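Local coordinates for protein F9 (Vaccinia virus, PDB 6CJ6) that forms part of the poxvirus entry-fusion complex, which brings the virion core into the host cytoplasm through lipid mixing and subsequent pore formation, at residues T9-F14 against Q152-S157; E68-V73 against E87-D92; G125-P130 against M135-V140. All coordinates share one frame; numbering follows the deposited sequence.

Contact 1: T9-F14 against Q152-S157. With PDO (1,3-propandiol), chain Z; MOH (methanol), chain B; EDO (1,2-ethanediol), chain N.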
loop_
_atom_site.group_PDB
_atom_site.type_symbol
_atom_site.label_atom_id
_atom_site.label_comp_id
_atom_site.label_asym_id
_atom_site.label_seq_id
_atom_site.Cartn_x
_atom_site.Cartn_y
_atom_site.Cartn_z
ATOM N N THR A 9 5.693 -6.791 9.533
ATOM C CA THR A 9 5.686 -7.495 8.260
ATOM C C THR A 9 6.417 -6.645 7.230
ATOM O O THR A 9 6.912 -5.554 7.529
ATOM C CB THR A 9 4.256 -7.766 7.778
ATOM O OG1 THR A 9 3.666 -6.538 7.335
ATOM C CG2 THR A 9 3.409 -8.363 8.894
ATOM N N LEU A 10 6.471 -7.148 5.993
ATOM C CA LEU A 10 7.126 -6.403 4.922
ATOM C C LEU A 10 6.377 -5.124 4.572
ATOM O O LEU A 10 7.001 -4.146 4.145
ATOM C CB LEU A 10 7.288 -7.274 3.678
ATOM C CG LEU A 10 8.608 -8.032 3.564
ATOM C CD1 LEU A 10 8.710 -8.711 2.209
ATOM C CD2 LEU A 10 9.769 -7.081 3.780
ATOM N N TYR A 11 5.051 -5.105 4.735
ATOM C CA TYR A 11 4.309 -3.887 4.428
ATOM C C TYR A 11 4.757 -2.724 5.302
ATOM O O TYR A 11 4.727 -1.570 4.858
ATOM C CB TYR A 11 2.800 -4.115 4.545
ATOM C CG TYR A 11 1.997 -2.857 4.285
ATOM C CD1 TYR A 11 1.850 -2.358 2.998
ATOM C CD2 TYR A 11 1.403 -2.159 5.329
ATOM C CE1 TYR A 11 1.131 -1.202 2.757
ATOM C CE2 TYR A 11 0.674 -1.008 5.099
ATOM C CZ TYR A 11 0.539 -0.536 3.811
ATOM O OH TYR A 11 -0.183 0.611 3.577
ATOM N N ASN A 12 5.178 -3.005 6.539
ATOM C CA ASN A 12 5.730 -1.956 7.392
ATOM C C ASN A 12 6.931 -1.292 6.732
ATOM O O ASN A 12 7.034 -0.061 6.694
ATOM C CB ASN A 12 6.119 -2.539 8.748
ATOM C CG ASN A 12 4.923 -3.019 9.539
ATOM O OD1 ASN A 12 4.606 -4.211 9.547
ATOM N ND2 ASN A 12 4.249 -2.092 10.211
ATOM N N LEU A 13 7.855 -2.097 6.202
ATOM C CA LEU A 13 9.011 -1.529 5.517
ATOM C C LEU A 13 8.589 -0.759 4.272
ATOM O O LEU A 13 9.142 0.308 3.977
ATOM C CB LEU A 13 10.006 -2.634 5.161
ATOM C CG LEU A 13 10.481 -3.494 6.332
ATOM C CD1 LEU A 13 11.570 -4.459 5.890
ATOM C CD2 LEU A 13 10.965 -2.617 7.479
ATOM N N PHE A 14 7.607 -1.279 3.533
ATOM C CA PHE A 14 7.157 -0.607 2.318
ATOM C C PHE A 14 6.528 0.741 2.635
ATOM O O PHE A 14 6.886 1.765 2.038
ATOM C CB PHE A 14 6.169 -1.496 1.557
ATOM C CG PHE A 14 5.364 -0.761 0.516
ATOM C CD1 PHE A 14 5.881 -0.533 -0.749
ATOM C CD2 PHE A 14 4.088 -0.299 0.805
ATOM C CE1 PHE A 14 5.143 0.145 -1.705
ATOM C CE2 PHE A 14 3.348 0.380 -0.143
ATOM C CZ PHE A 14 3.876 0.602 -1.403
ATOM N N GLN A 152 -3.951 -1.096 -1.856
ATOM C CA GLN A 152 -4.709 -2.240 -1.358
ATOM C C GLN A 152 -4.097 -3.553 -1.832
ATOM O O GLN A 152 -3.870 -4.469 -1.031
ATOM C CB GLN A 152 -6.171 -2.141 -1.797
ATOM C CG GLN A 152 -6.874 -3.492 -1.827
ATOM C CD GLN A 152 -8.373 -3.382 -1.994
ATOM O OE1 GLN A 152 -9.023 -2.551 -1.360
ATOM N NE2 GLN A 152 -8.933 -4.225 -2.850
ATOM N N THR A 153 -3.831 -3.663 -3.137
ATOM C CA THR A 153 -3.198 -4.866 -3.665
ATOM C C THR A 153 -1.877 -5.144 -2.956
ATOM O O THR A 153 -1.567 -6.295 -2.629
ATOM C CB THR A 153 -2.975 -4.714 -5.170
ATOM O OG1 THR A 153 -4.176 -4.228 -5.784
ATOM C CG2 THR A 153 -2.601 -6.055 -5.799
ATOM N N ILE A 154 -1.099 -4.094 -2.692
ATOM C CA ILE A 154 0.184 -4.255 -2.015
ATOM C C ILE A 154 -0.010 -4.647 -0.551
ATOM O O ILE A 154 0.735 -5.482 -0.020
ATOM C CB ILE A 154 1.036 -2.984 -2.187
ATOM C CG1 ILE A 154 1.468 -2.840 -3.650
ATOM C CG2 ILE A 154 2.241 -3.003 -1.258
ATOM C CD1 ILE A 154 2.315 -1.626 -3.919
ATOM N N VAL A 155 -1.002 -4.058 0.128
ATOM C CA VAL A 155 -1.293 -4.456 1.507
ATOM C C VAL A 155 -1.581 -5.949 1.577
ATOM O O VAL A 155 -0.919 -6.696 2.302
ATOM C CB VAL A 155 -2.465 -3.642 2.087
ATOM C CG1 VAL A 155 -2.952 -4.284 3.381
ATOM C CG2 VAL A 155 -2.063 -2.206 2.343
ATOM N N LYS A 156 -2.565 -6.404 0.800
ATOM C CA LYS A 156 -3.037 -7.779 0.891
ATOM C C LYS A 156 -1.973 -8.808 0.526
ATOM O O LYS A 156 -2.204 -10.005 0.724
ATOM C CB LYS A 156 -4.292 -7.948 0.032
ATOM C CG LYS A 156 -5.384 -6.936 0.358
ATOM C CD LYS A 156 -6.653 -7.200 -0.429
ATOM C CE LYS A 156 -7.389 -8.399 0.125
ATOM N NZ LYS A 156 -8.560 -8.771 -0.716
ATOM N N SER A 157 -0.819 -8.381 0.012
ATOM C CA SER A 157 0.274 -9.288 -0.315
ATOM C C SER A 157 1.435 -9.162 0.664
ATOM O O SER A 157 1.834 -10.153 1.280
ATOM C CB SER A 157 0.744 -9.063 -1.757
ATOM O OG SER A 157 1.754 -9.993 -2.108
HETATM C C1 PDO Z . -0.674 -12.773 -3.404
HETATM O O1 PDO Z . 0.620 -12.218 -3.662
HETATM C C2 PDO Z . -1.678 -12.210 -4.403
HETATM C C3 PDO Z . -2.753 -13.237 -4.734
HETATM O O3 PDO Z . -3.226 -13.021 -6.068
HETATM C C MOH B . -12.112 -3.347 -2.443
HETATM O O MOH B . -11.838 -1.961 -2.393
HETATM C C1 EDO N . -8.247 -12.035 1.205
HETATM O O1 EDO N . -7.581 -11.495 0.058
HETATM C C2 EDO N . -9.617 -11.383 1.350
HETATM O O2 EDO N . -9.987 -11.353 2.733
#

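Contact 2: E68-V73 against E87-D92. With PDO (1,3-propandiol), chain C; PDO (1,3-propandiol), chain X; PDO (1,3-propandiol), chain Z.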
loop_
_atom_site.group_PDB
_atom_site.type_symbol
_atom_site.label_atom_id
_atom_site.label_comp_id
_atom_site.label_asym_id
_atom_site.label_seq_id
_atom_site.Cartn_x
_atom_site.Cartn_y
_atom_site.Cartn_z
ATOM N N GLU A 68 8.720 2.316 -6.688
ATOM C CA GLU A 68 10.070 2.452 -6.146
ATOM C C GLU A 68 10.178 1.760 -4.795
ATOM O O GLU A 68 11.110 0.984 -4.550
ATOM C CB GLU A 68 10.446 3.927 -5.994
ATOM C CG GLU A 68 10.511 4.735 -7.277
ATOM C CD GLU A 68 11.074 6.131 -7.048
ATOM O OE1 GLU A 68 12.124 6.249 -6.381
ATOM O OE2 GLU A 68 10.464 7.112 -7.525
ATOM N N SER A 69 9.217 2.027 -3.905
ATOM C CA SER A 69 9.253 1.436 -2.573
ATOM C C SER A 69 9.113 -0.079 -2.638
ATOM O O SER A 69 9.789 -0.803 -1.897
ATOM C CB SER A 69 8.151 2.046 -1.702
ATOM O OG SER A 69 8.248 3.461 -1.653
ATOM N N PHE A 70 8.244 -0.578 -3.520
ATOM C CA PHE A 70 8.057 -2.020 -3.645
ATOM C C PHE A 70 9.349 -2.707 -4.059
ATOM O O PHE A 70 9.762 -3.700 -3.449
ATOM C CB PHE A 70 6.943 -2.321 -4.647
ATOM C CG PHE A 70 6.737 -3.790 -4.902
ATOM C CD1 PHE A 70 6.018 -4.569 -4.009
ATOM C CD2 PHE A 70 7.259 -4.391 -6.038
ATOM C CE1 PHE A 70 5.827 -5.920 -4.241
ATOM C CE2 PHE A 70 7.070 -5.742 -6.277
ATOM C CZ PHE A 70 6.355 -6.508 -5.379
ATOM N N ILE A 71 9.998 -2.198 -5.107
ATOM C CA ILE A 71 11.270 -2.765 -5.543
ATOM C C ILE A 71 12.310 -2.649 -4.438
ATOM O O ILE A 71 13.041 -3.604 -4.146
ATOM C CB ILE A 71 11.733 -2.090 -6.846
ATOM C CG1 ILE A 71 10.801 -2.468 -7.999
ATOM C CG2 ILE A 71 13.177 -2.458 -7.154
ATOM C CD1 ILE A 71 10.876 -1.521 -9.173
ATOM N N GLU A 72 12.380 -1.480 -3.796
ATOM C CA GLU A 72 13.353 -1.271 -2.730
ATOM C C GLU A 72 13.163 -2.267 -1.593
ATOM O O GLU A 72 14.139 -2.796 -1.051
ATOM C CB GLU A 72 13.234 0.154 -2.201
ATOM C CG GLU A 72 14.062 0.401 -0.965
ATOM C CD GLU A 72 13.544 1.556 -0.143
ATOM O OE1 GLU A 72 12.839 2.420 -0.708
ATOM O OE2 GLU A 72 13.835 1.590 1.072
ATOM N N VAL A 73 11.911 -2.538 -1.222
ATOM C CA VAL A 73 11.647 -3.393 -0.071
ATOM C C VAL A 73 11.729 -4.868 -0.445
ATOM O O VAL A 73 12.225 -5.689 0.334
ATOM C CB VAL A 73 10.298 -3.018 0.572
ATOM C CG1 VAL A 73 9.727 -4.190 1.358
ATOM C CG2 VAL A 73 10.473 -1.803 1.467
ATOM N N GLU A 87 4.974 -10.932 -9.495
ATOM C CA GLU A 87 4.058 -11.361 -10.546
ATOM C C GLU A 87 2.620 -11.422 -10.050
ATOM O O GLU A 87 1.684 -11.242 -10.838
ATOM C CB GLU A 87 4.507 -12.703 -11.122
ATOM C CG GLU A 87 3.617 -13.237 -12.233
ATOM C CD GLU A 87 4.400 -13.945 -13.320
ATOM O OE1 GLU A 87 5.637 -13.777 -13.370
ATOM O OE2 GLU A 87 3.776 -14.667 -14.126
ATOM N N GLU A 88 2.418 -11.659 -8.754
ATOM C CA GLU A 88 1.061 -11.664 -8.218
ATOM C C GLU A 88 0.504 -10.249 -8.111
ATOM O O GLU A 88 -0.688 -10.025 -8.356
ATOM C CB GLU A 88 1.028 -12.373 -6.865
ATOM N N ILE A 89 1.351 -9.282 -7.759
ATOM C CA ILE A 89 0.895 -7.901 -7.650
ATOM C C ILE A 89 0.755 -7.261 -9.027
ATOM O O ILE A 89 -0.165 -6.470 -9.266
ATOM C CB ILE A 89 1.811 -7.099 -6.707
ATOM C CG1 ILE A 89 1.571 -7.523 -5.256
ATOM C CG2 ILE A 89 1.587 -5.599 -6.868
ATOM C CD1 ILE A 89 2.220 -6.619 -4.228
ATOM N N GLY A 90 1.648 -7.601 -9.954
ATOM C CA GLY A 90 1.600 -7.041 -11.289
ATOM C C GLY A 90 2.652 -5.977 -11.528
ATOM O O GLY A 90 2.386 -4.972 -12.192
ATOM N N ILE A 91 3.851 -6.189 -10.992
ATOM C CA ILE A 91 4.969 -5.263 -11.138
ATOM C C ILE A 91 6.145 -6.024 -11.737
ATOM O O ILE A 91 6.501 -7.104 -11.254
ATOM C CB ILE A 91 5.358 -4.636 -9.786
ATOM C CG1 ILE A 91 4.221 -3.756 -9.257
ATOM C CG2 ILE A 91 6.645 -3.837 -9.912
ATOM C CD1 ILE A 91 4.478 -3.182 -7.883
ATOM N N ASP A 92 6.744 -5.463 -12.786
ATOM C CA ASP A 92 7.914 -6.056 -13.421
ATOM C C ASP A 92 9.167 -5.503 -12.755
ATOM O O ASP A 92 9.376 -4.287 -12.728
ATOM C CB ASP A 92 7.925 -5.742 -14.916
ATOM C CG ASP A 92 8.865 -6.642 -15.699
ATOM O OD1 ASP A 92 9.996 -6.890 -15.230
ATOM O OD2 ASP A 92 8.467 -7.107 -16.789
HETATM C C1 PDO C . 10.346 -7.280 -19.186
HETATM O O1 PDO C . 11.038 -7.051 -17.955
HETATM C C2 PDO C . 10.611 -8.703 -19.661
HETATM C C3 PDO C . 9.372 -9.300 -20.319
HETATM O O3 PDO C . 9.534 -10.717 -20.446
HETATM C C1 PDO X . 13.468 3.892 3.121
HETATM O O1 PDO X . 12.342 3.426 3.874
HETATM C C2 PDO X . 13.013 4.295 1.723
HETATM C C3 PDO X . 12.623 5.767 1.680
HETATM O O3 PDO X . 12.050 6.072 0.404
HETATM C C1 PDO Z . -0.674 -12.773 -3.404
HETATM O O1 PDO Z . 0.620 -12.218 -3.662
HETATM C C2 PDO Z . -1.678 -12.210 -4.403
HETATM C C3 PDO Z . -2.753 -13.237 -4.734
HETATM O O3 PDO Z . -3.226 -13.021 -6.068
#

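Contact 3: G125-P130 against M135-V140. With MOH (methanol), chain D.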
loop_
_atom_site.group_PDB
_atom_site.type_symbol
_atom_site.label_atom_id
_atom_site.label_comp_id
_atom_site.label_asym_id
_atom_site.label_seq_id
_atom_site.Cartn_x
_atom_site.Cartn_y
_atom_site.Cartn_z
ATOM N N GLY A 125 -7.453 -7.252 3.746
ATOM C CA GLY A 125 -7.242 -8.683 3.849
ATOM C C GLY A 125 -7.253 -9.196 5.276
ATOM O O GLY A 125 -8.287 -9.158 5.943
ATOM N N GLU A 126 -6.110 -9.681 5.755
ATOM C CA GLU A 126 -6.006 -10.308 7.068
ATOM C C GLU A 126 -5.075 -9.483 7.941
ATOM O O GLU A 126 -3.877 -9.378 7.652
ATOM C CB GLU A 126 -5.459 -11.731 6.946
ATOM C CG GLU A 126 -6.107 -12.570 5.861
ATOM C CD GLU A 126 -5.132 -13.553 5.233
ATOM O OE1 GLU A 126 -3.969 -13.617 5.689
ATOM O OE2 GLU A 126 -5.526 -14.255 4.277
ATOM N N CYS A 127 -5.616 -8.916 9.016
ATOM C CA CYS A 127 -4.847 -8.127 9.976
ATOM C C CYS A 127 -4.914 -8.849 11.321
ATOM O O CYS A 127 -5.781 -8.557 12.150
ATOM C CB CYS A 127 -5.408 -6.707 10.074
ATOM S SG CYS A 127 -4.366 -5.563 11.002
ATOM N N SER A 128 -3.992 -9.787 11.539
ATOM C CA SER A 128 -3.998 -10.632 12.726
ATOM C C SER A 128 -2.606 -10.709 13.339
ATOM O O SER A 128 -1.603 -10.780 12.622
ATOM C CB SER A 128 -4.490 -12.044 12.389
ATOM O OG SER A 128 -3.706 -12.623 11.360
ATOM N N ALA A 129 -2.555 -10.709 14.668
ATOM C CA ALA A 129 -1.318 -10.783 15.432
ATOM C C ALA A 129 -1.535 -11.675 16.645
ATOM O O ALA A 129 -2.664 -11.791 17.137
ATOM C CB ALA A 129 -0.874 -9.391 15.909
ATOM N N PRO A 130 -0.479 -12.313 17.145
ATOM C CA PRO A 130 -0.613 -13.173 18.335
ATOM C C PRO A 130 -1.000 -12.359 19.556
ATOM O O PRO A 130 -0.909 -11.121 19.543
ATOM C CB PRO A 130 0.797 -13.766 18.497
ATOM C CG PRO A 130 1.416 -13.661 17.149
ATOM C CD PRO A 130 0.867 -12.403 16.551
ATOM N N MET A 135 -0.517 -5.926 14.891
ATOM C CA MET A 135 -0.065 -5.679 13.526
ATOM C C MET A 135 -0.395 -4.236 13.168
ATOM O O MET A 135 -1.563 -3.890 12.968
ATOM C CB MET A 135 -0.710 -6.645 12.534
ATOM C CG MET A 135 -0.344 -6.337 11.089
ATOM S SD MET A 135 -0.967 -7.536 9.897
ATOM C CE MET A 135 -0.022 -8.989 10.346
ATOM N N LEU A 136 0.634 -3.397 13.096
ATOM C CA LEU A 136 0.447 -2.030 12.635
ATOM C C LEU A 136 0.283 -2.022 11.121
ATOM O O LEU A 136 1.091 -2.607 10.394
ATOM C CB LEU A 136 1.648 -1.173 13.033
ATOM C CG LEU A 136 1.605 0.268 12.522
ATOM C CD1 LEU A 136 0.525 1.057 13.250
ATOM C CD2 LEU A 136 2.963 0.937 12.659
ATOM N N LEU A 137 -0.770 -1.355 10.647
ATOM C CA LEU A 137 -1.112 -1.331 9.223
ATOM C C LEU A 137 -1.452 0.112 8.851
ATOM O O LEU A 137 -2.608 0.533 8.940
ATOM C CB LEU A 137 -2.269 -2.278 8.941
ATOM C CG LEU A 137 -2.255 -2.989 7.593
ATOM C CD1 LEU A 137 -0.927 -3.689 7.406
ATOM C CD2 LEU A 137 -3.397 -3.982 7.512
ATOM N N GLN A 138 -0.438 0.866 8.434
ATOM C CA GLN A 138 -0.626 2.257 8.040
ATOM C C GLN A 138 -1.226 2.316 6.641
ATOM O O GLN A 138 -0.602 1.872 5.671
ATOM C CB GLN A 138 0.712 2.987 8.075
ATOM C CG GLN A 138 1.258 3.180 9.472
ATOM C CD GLN A 138 2.766 3.229 9.500
ATOM O OE1 GLN A 138 3.431 2.191 9.502
ATOM N NE2 GLN A 138 3.319 4.436 9.520
ATOM N N ILE A 139 -2.433 2.866 6.536
ATOM C CA ILE A 139 -3.141 3.008 5.269
ATOM C C ILE A 139 -3.230 4.495 4.954
ATOM O O ILE A 139 -3.790 5.271 5.740
ATOM C CB ILE A 139 -4.534 2.356 5.319
ATOM C CG1 ILE A 139 -4.443 0.857 5.024
ATOM C CG2 ILE A 139 -5.475 3.007 4.323
ATOM C CD1 ILE A 139 -3.887 0.026 6.149
ATOM N N VAL A 140 -2.674 4.897 3.814
ATOM C CA VAL A 140 -2.626 6.300 3.418
ATOM C C VAL A 140 -3.512 6.504 2.197
ATOM O O VAL A 140 -3.385 5.788 1.197
ATOM C CB VAL A 140 -1.184 6.781 3.171
ATOM C CG1 VAL A 140 -0.453 5.852 2.217
ATOM C CG2 VAL A 140 -1.182 8.207 2.642
HETATM C C MOH D . -1.502 5.547 -2.521
HETATM O O MOH D . -2.780 5.197 -2.027
#

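Contact 1: T9-F14 against Q152-S157
A helix-helix interface in the buried core of F9 sets Y11 and F14, from the start of helix 10-24, against I154 and V155 of helix 145-158. The two short segments run at 143° to each other, roughly antiparallel, and their axes approach to 9.7 Å. The carrying pair is Y11 and V155. V155 lays its CG2 methyl over one face of the phenol ring, toward the hydroxyl end, equally near Y11 CE1 and CZ, at 3.4 Å from each, and only slightly farther from OH. I154 CG2 approaches the same ring more loosely, at its edge and near its plane. Y11 reaches across because its CG is turned opposite the backbone N (chi1 178°), which extends the ring from the helix toward its partner. Its hydroxyl passes beyond the apolar contact and donates to the carbonyl O of Q138, so the buried polar end is satisfied by strand 133-141.

This joins the first and last helices of a mainly helical layer that packs against the strands. One turn after Y11, F14 crosses I154 at about a right angle. The CG2 methyl of I154 makes a CH-pi contact with the F14 ring, 3.9 Å from its centroid, over the face but displaced toward the CE2 and CD2 side, while I154 CD1 lies 3.7 Å from F14 CZ. L151 and L158 also touch both aromatic rings, extending the apolar surface along helix 145-158.

At the beginning of helix 10-24 a capping box fixes the first turn. T9 N gives a nearly straight bond of 2.8 Å to N12 OD1, and T9 OG1 accepts a weak bond from Y11 N; N12 ND2 meanwhile donates to L136 O.

Contact 2: E68-V73 against E87-D92
F70, midway along the helical segment 68-73, faces I91, just beyond the end of helix 79-89, with 8.7 Å between the CA atoms of F70 and I91. Between I89 and I91 the chain leaves the helix at G90, whose positive phi of 104° turns the backbone so that the isoleucines before and after it both present their side chains to F70. In the phenylalanine, CG lies opposite the backbone N (chi1 176°), which carries the ring out to the two isoleucines.

I91 takes a face of the ring. Its CD1 methyl makes a CH-pi contact 4.0 Å from the F70 centroid, shifted toward one side of the ring, so that the nearest ring atom, F70 CD2, is only 3.5 Å from I91 CD1. F70 and I91 run antiparallel alongside one another, which also brings I91 CG2 near the ring. I89 reaches in from the opposite direction and meets the ring obliquely, its CD1 lying 3.7 Å from F70 CE1. No hydrogen bond crosses between the segments, and the contact is wholly apolar. L93 adds to it by touching F70, and I89 is also in contact with I154 and S157 of helix 145-158.

Helix 79-89 thus ends in a glycine of positive phi, and the isoleucines before and after that glycine hold F70 of helix 59-74, packing these two consecutive helices of the alpha-helical layer together.

Contact 3: G125-P130 against M135-V140
M135 lies across the backbone of C127 and S128, and its thioether is the centre of the contact. The side chain runs out extended from the strand and then bends at its last torsion (chi3 -67°), which lays SD 3.9 Å from C127 CA and carries the CE methyl to 3.3 Å from S128 O. The sulfur of C127, itself disulfide-bonded to C47, passes alongside this chain with 4.1 Å between C127 SG and M135 SD. On its way it also meets L137, whose CD2 methyl lies 4.0 Å from C127 SG, so M135 and L137, two residues apart on one strand, share the buried half-cystine. Further along, A129 directs its CB toward the M135 backbone, 3.6 Å from M135 N.

No hydrogen bond links the two segments; their strand portions cross at 131° and belong to different sheets. C127 pairs through its backbone with Q43 and K45, while M135 pairs with N46 and A48, and A129 O accepts from N46 ND2. L137 and I139 pack on strand 119-127 through I124 and L122, and L137 also touches Y11 of helix 10-24.

How the contacts relate
Contact 1 lies between the other two. Its centre is about 9 Å from that of contact 3 and about 10 Å from that of contact 2, whereas contacts 2 and 3 are about 19 Å apart between centres and do not touch. Toward the strands, both segments of contact 1 reach contact 3: 9-14 through the polar groups of Y11 and N12, and 152-157 through K156, whose CE packs 3.7 Å from G125 CA. Toward the helices, F14 CE1 packs 3.6 Å from S69 CB, and V73 CG2 lies 3.6 Å from F14 N, so segment 9-14 borders contact 2. One 1,3-propandiol molecule also touches contacts 1 and 2, at S157 and E88.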